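Local coordinates for protein XoxI (Bacillus cereus ATCC 14579, PDB 3CNW) that is of unknown function but probably binds a small hydrophobic ligand in the interior of a Bet v 1-like fold, at residues A4-S9 / L122-Y127; Y72-M77 / Y86-Q91. All coordinates share one frame; numbering follows the deposited sequence.

How the interactions relate
Both interactions belong to one Bet v 1-like (helix-grip) domain, in which helix 116-139 packs against a curved antiparallel sheet. Interaction 1 joins one of the two outermost strands, 4-12, to that helix, whereas interaction 2 pairs strands 71-76 and 83-94 farther across the same sheet, with strand 101-111 lying between strands 4-12 and 83-94. Along the chain the hairpin contact is nested inside the long loop that interaction 1 closes. Their centres are about 12 Å apart, yet they touch: Tyr127 OH is 2.7 Å from Tyr86 OH, a probable hydrogen bond, and Phe123 CE1 packs 3.4 Å from Tyr86 CE1. The helix thus bridges edge strand and hairpin, consistent with an enclosed interior such as relatives use for ligands.

Interaction 1: A4-S9 / L122-Y127; sequences AHTTTS and LFHGIY
Thr6 and Thr8 of the first strand face His124 and Tyr127 of the long C-terminal helix, the strand-helix packing of the helix-grip (Bet v 1-like) fold. The evidence for near-alignment is an axis angle of 19° at a closest approach of 8.4 Å, and both threonines direct their CB atoms at the helix. Backbone hydrogen bonds to strand 101-111 hold this strand in the sheet, so the contact sets the helix against the sheet's margin.

The apolar part is small. Thr6 CG2 approaches the Tyr127 ring obliquely, 3.7 Å from CE2, while Thr8 CB stands 4.2 Å from Tyr127 CB. Phe123 adds little here: its CB lies 4.4 Å from Thr6 CG2, and its ring leads away to meet those of Tyr86, Phe109 and Phe81. Tyr127 likewise continues inward, stacked on Trp105, with its hydroxyl directed to Tyr86.

The polar part is built round the imidazole of His124. Its CG is set anti to the backbone N, which swings the ring from the flank of the helix toward the strand. Thr7 O approaches the ring edge near its plane, 3.4 Å from CE1, whereas the hydroxyl of Thr8 is modelled too close to the imidazole for its place over the ring to be relied on. A hydrogen bond runs from His124 ND1 to Thr6 OG1, 3.2 Å long with an N-H...O angle of 155°, its acceptor tilted 16° out of the imidazole plane.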
loop_
_atom_site.group_PDB
_atom_site.type_symbol
_atom_site.label_atom_id
_atom_site.label_comp_id
_atom_site.label_asym_id
_atom_site.label_seq_id
_atom_site.Cartn_x
_atom_site.Cartn_y
_atom_site.Cartn_z
ATOM N N ALA A 4 4.777 -1.392 -25.460
ATOM C CA ALA A 4 5.986 -0.601 -25.315
ATOM C C ALA A 4 6.448 -0.660 -23.861
ATOM O O ALA A 4 5.649 -0.876 -22.946
ATOM C CB ALA A 4 5.720 0.835 -25.727
ATOM N N HIS A 5 7.746 -0.472 -23.657
ATOM C CA HIS A 5 8.341 -0.524 -22.331
ATOM C C HIS A 5 9.388 0.566 -22.214
ATOM O O HIS A 5 9.976 0.983 -23.213
ATOM C CB HIS A 5 9.043 -1.869 -22.128
ATOM C CG HIS A 5 8.166 -3.059 -22.365
ATOM N ND1 HIS A 5 7.276 -3.530 -21.421
ATOM C CD2 HIS A 5 8.047 -3.875 -23.436
ATOM C CE1 HIS A 5 6.648 -4.587 -21.905
ATOM N NE2 HIS A 5 7.096 -4.820 -23.124
ATOM N N THR A 6 9.628 1.021 -20.996
ATOM C CA THR A 6 10.652 2.022 -20.771
ATOM C C THR A 6 11.057 2.041 -19.306
ATOM O O THR A 6 10.234 1.844 -18.409
ATOM C CB THR A 6 10.194 3.439 -21.210
ATOM O OG1 THR A 6 11.336 4.306 -21.277
ATOM C CG2 THR A 6 9.177 4.016 -20.239
ATOM N N THR A 7 12.343 2.263 -19.073
ATOM C CA THR A 7 12.866 2.299 -17.723
ATOM C C THR A 7 13.919 3.377 -17.610
ATOM O O THR A 7 14.614 3.689 -18.575
ATOM C CB THR A 7 13.537 0.972 -17.335
ATOM O OG1 THR A 7 12.677 -0.121 -17.675
ATOM C CG2 THR A 7 13.804 0.944 -15.835
ATOM N N THR A 8 14.036 3.941 -16.418
ATOM C CA THR A 8 15.028 4.961 -16.151
ATOM C C THR A 8 15.642 4.597 -14.813
ATOM O O THR A 8 14.965 4.063 -13.935
ATOM C CB THR A 8 14.397 6.383 -16.050
ATOM O OG1 THR A 8 13.715 6.699 -17.266
ATOM C CG2 THR A 8 15.469 7.431 -15.803
ATOM N N SER A 9 16.931 4.856 -14.669
ATOM C CA SER A 9 17.618 4.578 -13.420
ATOM C C SER A 9 18.315 5.862 -13.004
ATOM O O SER A 9 18.537 6.751 -13.826
ATOM C CB SER A 9 18.627 3.445 -13.600
ATOM O OG SER A 9 17.959 2.210 -13.758
ATOM N N LEU A 122 7.146 10.462 -23.651
ATOM C CA LEU A 122 6.321 11.077 -22.618
ATOM C C LEU A 122 6.647 10.523 -21.231
ATOM O O LEU A 122 7.079 11.247 -20.338
ATOM C CB LEU A 122 4.832 10.854 -22.919
ATOM C CG LEU A 122 3.858 11.260 -21.796
ATOM C CD1 LEU A 122 3.907 12.775 -21.592
ATOM C CD2 LEU A 122 2.439 10.804 -22.137
ATOM N N PHE A 123 6.444 9.228 -21.056
ATOM C CA PHE A 123 6.694 8.623 -19.776
ATOM C C PHE A 123 8.149 8.662 -19.348
ATOM O O PHE A 123 8.443 8.871 -18.171
ATOM C CB PHE A 123 6.118 7.214 -19.783
ATOM C CG PHE A 123 4.619 7.205 -19.743
ATOM C CD1 PHE A 123 3.946 7.572 -18.577
ATOM C CD2 PHE A 123 3.872 6.930 -20.886
ATOM C CE1 PHE A 123 2.545 7.672 -18.549
ATOM C CE2 PHE A 123 2.473 7.027 -20.865
ATOM C CZ PHE A 123 1.814 7.399 -19.698
ATOM N N HIS A 124 9.063 8.482 -20.290
ATOM C CA HIS A 124 10.458 8.541 -19.928
ATOM C C HIS A 124 10.725 9.956 -19.404
ATOM O O HIS A 124 11.445 10.140 -18.430
ATOM C CB HIS A 124 11.346 8.265 -21.129
ATOM C CG HIS A 124 12.758 7.968 -20.757
ATOM N ND1 HIS A 124 13.174 6.713 -20.386
ATOM C CD2 HIS A 124 13.839 8.779 -20.636
ATOM C CE1 HIS A 124 14.456 6.758 -20.050
ATOM N NE2 HIS A 124 14.877 8.001 -20.195
ATOM N N GLY A 125 10.124 10.950 -20.053
ATOM C CA GLY A 125 10.288 12.326 -19.626
ATOM C C GLY A 125 9.776 12.549 -18.208
ATOM O O GLY A 125 10.383 13.274 -17.420
ATOM N N ILE A 126 8.652 11.926 -17.873
ATOM C CA ILE A 126 8.095 12.086 -16.538
ATOM C C ILE A 126 8.977 11.388 -15.513
ATOM O O ILE A 126 9.292 11.955 -14.470
ATOM C CB ILE A 126 6.669 11.526 -16.470
ATOM C CG1 ILE A 126 5.758 12.364 -17.387
ATOM C CG2 ILE A 126 6.174 11.534 -15.028
ATOM C CD1 ILE A 126 4.525 11.628 -17.871
ATOM N N TYR A 127 9.379 10.159 -15.825
ATOM C CA TYR A 127 10.242 9.398 -14.942
ATOM C C TYR A 127 11.524 10.189 -14.693
ATOM O O TYR A 127 11.898 10.414 -13.538
ATOM C CB TYR A 127 10.581 8.045 -15.562
ATOM C CG TYR A 127 9.393 7.133 -15.800
ATOM C CD1 TYR A 127 8.139 7.408 -15.243
ATOM C CD2 TYR A 127 9.524 5.985 -16.577
ATOM C CE1 TYR A 127 7.037 6.554 -15.457
ATOM C CE2 TYR A 127 8.436 5.120 -16.802
ATOM C CZ TYR A 127 7.195 5.408 -16.243
ATOM O OH TYR A 127 6.117 4.567 -16.475
#

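Interaction 2: Y72-M77 / Y86-Q91; sequences YTYSIM and YLSTIQ
Ile76 and Tyr86 form one apolar pair and Ile90 and Tyr72 another, each with a methyl group over a tyrosine face. Ile76 CD1 lies 3.9 Å from the Tyr86 ring centroid and 25° off its normal, a CH-pi contact; Ile90 CG2 makes its counterpart at 3.8 Å from the Tyr72 centroid. Tyr72 CG sits between its backbone N and carbonyl carbon (chi1 78°), leaning the ring across to the neighbouring strand. Tyr74 is turned similarly and brings CE1 into the plane of the Tyr86 ring at its edge, 3.7 Å from CE2, while its CZ packs 3.4 Å from Ser88 CB.

Tyr72, Tyr74, Ser88 and Ile90 share one face of a beta hairpin, strands 71-76 and 83-94, within the antiparallel sheet of the Bet v 1-like fold. Tyr72-Ile90 and Tyr74-Ser88 are hydrogen-bonded pairs, each with two reciprocal N-H...O bonds; that from Tyr74 N to Ser88 O is 2.9 Å. Thr73 and Thr89 make the non-hydrogen-bonded pair between them, their side chains on the other face, where Thr73 CG2 rests 3.4 Å from Leu87 CD2.

At the tyrosine hydroxyls, water 1 joins Tyr74 OH to Tyr86 OH; the latter also has Tyr127 as a partner, and Ser88 OG is hydrogen-bonded to Ser106 O. Tyr72 OH meets Arg48, whose charge also lies against the Tyr74 ring. Toward the end of the strand pair, water takes over the bridging: water 3 donates to both Ile76 O and Tyr86 O, and water 2 accepts from Tyr86 N at 2.7 Å.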
loop_
_atom_site.group_PDB
_atom_site.type_symbol
_atom_site.label_atom_id
_atom_site.label_comp_id
_atom_site.label_asym_id
_atom_site.label_seq_id
_atom_site.Cartn_x
_atom_site.Cartn_y
_atom_site.Cartn_z
ATOM N N TYR A 72 6.793 -0.586 -5.416
ATOM C CA TYR A 72 5.350 -0.613 -5.527
ATOM C C TYR A 72 5.015 -0.513 -7.009
ATOM O O TYR A 72 5.747 0.114 -7.791
ATOM C CB TYR A 72 4.683 0.482 -4.668
ATOM C CG TYR A 72 4.688 1.901 -5.178
ATOM C CD1 TYR A 72 3.807 2.310 -6.176
ATOM C CD2 TYR A 72 5.532 2.858 -4.614
ATOM C CE1 TYR A 72 3.756 3.637 -6.597
ATOM C CE2 TYR A 72 5.492 4.189 -5.032
ATOM C CZ TYR A 72 4.604 4.570 -6.020
ATOM O OH TYR A 72 4.562 5.878 -6.434
ATOM N N THR A 73 3.941 -1.195 -7.391
ATOM C CA THR A 73 3.477 -1.252 -8.767
ATOM C C THR A 73 2.066 -0.684 -8.807
ATOM O O THR A 73 1.251 -0.982 -7.934
ATOM C CB THR A 73 3.453 -2.733 -9.271
ATOM O OG1 THR A 73 4.794 -3.231 -9.379
ATOM C CG2 THR A 73 2.763 -2.843 -10.611
ATOM N N TYR A 74 1.779 0.115 -9.829
ATOM C CA TYR A 74 0.473 0.730 -9.973
ATOM C C TYR A 74 0.045 0.797 -11.431
ATOM O O TYR A 74 0.872 0.759 -12.349
ATOM C CB TYR A 74 0.493 2.139 -9.383
ATOM C CG TYR A 74 1.353 3.098 -10.166
ATOM C CD1 TYR A 74 0.798 3.928 -11.141
ATOM C CD2 TYR A 74 2.724 3.155 -9.962
ATOM C CE1 TYR A 74 1.597 4.794 -11.898
ATOM C CE2 TYR A 74 3.534 4.015 -10.715
ATOM C CZ TYR A 74 2.963 4.827 -11.680
ATOM O OH TYR A 74 3.762 5.656 -12.436
ATOM N N SER A 75 -1.263 0.912 -11.628
ATOM C CA SER A 75 -1.843 0.992 -12.955
ATOM C C SER A 75 -2.679 2.255 -13.070
ATOM O O SER A 75 -3.049 2.872 -12.067
ATOM C CB SER A 75 -2.726 -0.228 -13.212
ATOM O OG SER A 75 -3.725 -0.347 -12.211
ATOM N N ILE A 76 -2.976 2.635 -14.306
ATOM C CA ILE A 76 -3.779 3.814 -14.554
ATOM C C ILE A 76 -5.225 3.443 -14.775
ATOM O O ILE A 76 -5.522 2.644 -15.643
ATOM C CB ILE A 76 -3.290 4.575 -15.796
ATOM C CG1 ILE A 76 -2.071 5.415 -15.444
ATOM C CG2 ILE A 76 -4.412 5.460 -16.351
ATOM C CD1 ILE A 76 -1.545 6.219 -16.616
HETATM N N MSE A 77 -6.123 4.019 -13.983
HETATM C CA MSE A 77 -7.546 3.750 -14.149
HETATM C C MSE A 77 -8.091 4.731 -15.162
HETATM O O MSE A 77 -8.909 4.372 -16.004
HETATM C CB MSE A 77 -8.286 3.918 -12.834
HETATM C CG MSE A 77 -8.117 2.740 -11.912
HETATM SE SE MSE A 77 -8.757 3.151 -10.153
HETATM C CE MSE A 77 -10.665 2.990 -10.474
ATOM N N TYR A 86 -1.627 0.402 -18.974
ATOM C CA TYR A 86 -0.459 0.986 -18.326
ATOM C C TYR A 86 -0.086 0.297 -17.017
ATOM O O TYR A 86 -0.934 0.076 -16.156
ATOM C CB TYR A 86 -0.711 2.462 -18.032
ATOM C CG TYR A 86 0.476 3.170 -17.425
ATOM C CD1 TYR A 86 1.514 3.646 -18.228
ATOM C CD2 TYR A 86 0.542 3.412 -16.061
ATOM C CE1 TYR A 86 2.578 4.362 -17.685
ATOM C CE2 TYR A 86 1.606 4.130 -15.508
ATOM C CZ TYR A 86 2.615 4.603 -16.323
ATOM O OH TYR A 86 3.639 5.352 -15.792
ATOM N N LEU A 87 1.195 -0.013 -16.862
ATOM C CA LEU A 87 1.695 -0.643 -15.640
ATOM C C LEU A 87 3.035 0.026 -15.335
ATOM O O LEU A 87 3.832 0.232 -16.246
ATOM C CB LEU A 87 1.900 -2.144 -15.859
ATOM C CG LEU A 87 1.150 -3.080 -14.907
ATOM C CD1 LEU A 87 1.857 -4.432 -14.887
ATOM C CD2 LEU A 87 1.111 -2.506 -13.508
ATOM N N SER A 88 3.277 0.378 -14.077
ATOM C CA SER A 88 4.528 1.031 -13.701
ATOM C C SER A 88 4.962 0.641 -12.296
ATOM O O SER A 88 4.141 0.527 -11.383
ATOM C CB SER A 88 4.394 2.551 -13.779
ATOM O OG SER A 88 5.637 3.165 -13.503
ATOM N N THR A 89 6.263 0.449 -12.124
ATOM C CA THR A 89 6.796 0.052 -10.842
ATOM C C THR A 89 8.022 0.874 -10.495
ATOM O O THR A 89 8.852 1.149 -11.354
ATOM C CB THR A 89 7.156 -1.445 -10.855
ATOM O OG1 THR A 89 8.016 -1.752 -9.748
ATOM C CG2 THR A 89 7.850 -1.797 -12.140
ATOM N N ILE A 90 8.123 1.296 -9.242
ATOM C CA ILE A 90 9.285 2.060 -8.827
ATOM C C ILE A 90 9.945 1.276 -7.712
ATOM O O ILE A 90 9.288 0.833 -6.784
ATOM C CB ILE A 90 8.911 3.488 -8.362
ATOM C CG1 ILE A 90 10.182 4.292 -8.101
ATOM C CG2 ILE A 90 8.090 3.437 -7.106
ATOM C CD1 ILE A 90 9.941 5.782 -7.877
ATOM N N GLN A 91 11.254 1.086 -7.820
ATOM C CA GLN A 91 11.985 0.323 -6.825
ATOM C C GLN A 91 13.297 0.996 -6.455
ATOM O O GLN A 91 13.962 1.604 -7.302
ATOM C CB GLN A 91 12.253 -1.084 -7.359
ATOM C CG GLN A 91 13.046 -1.970 -6.420
ATOM C CD GLN A 91 13.496 -3.248 -7.088
ATOM O OE1 GLN A 91 13.725 -3.277 -8.295
ATOM N NE2 GLN A 91 13.650 -4.305 -6.306
HETATM O O HOH W 1 2.641 7.627 -14.026
HETATM O O HOH W 2 -3.972 1.721 -18.541
HETATM O O HOH W 3 -3.815 0.062 -16.554
#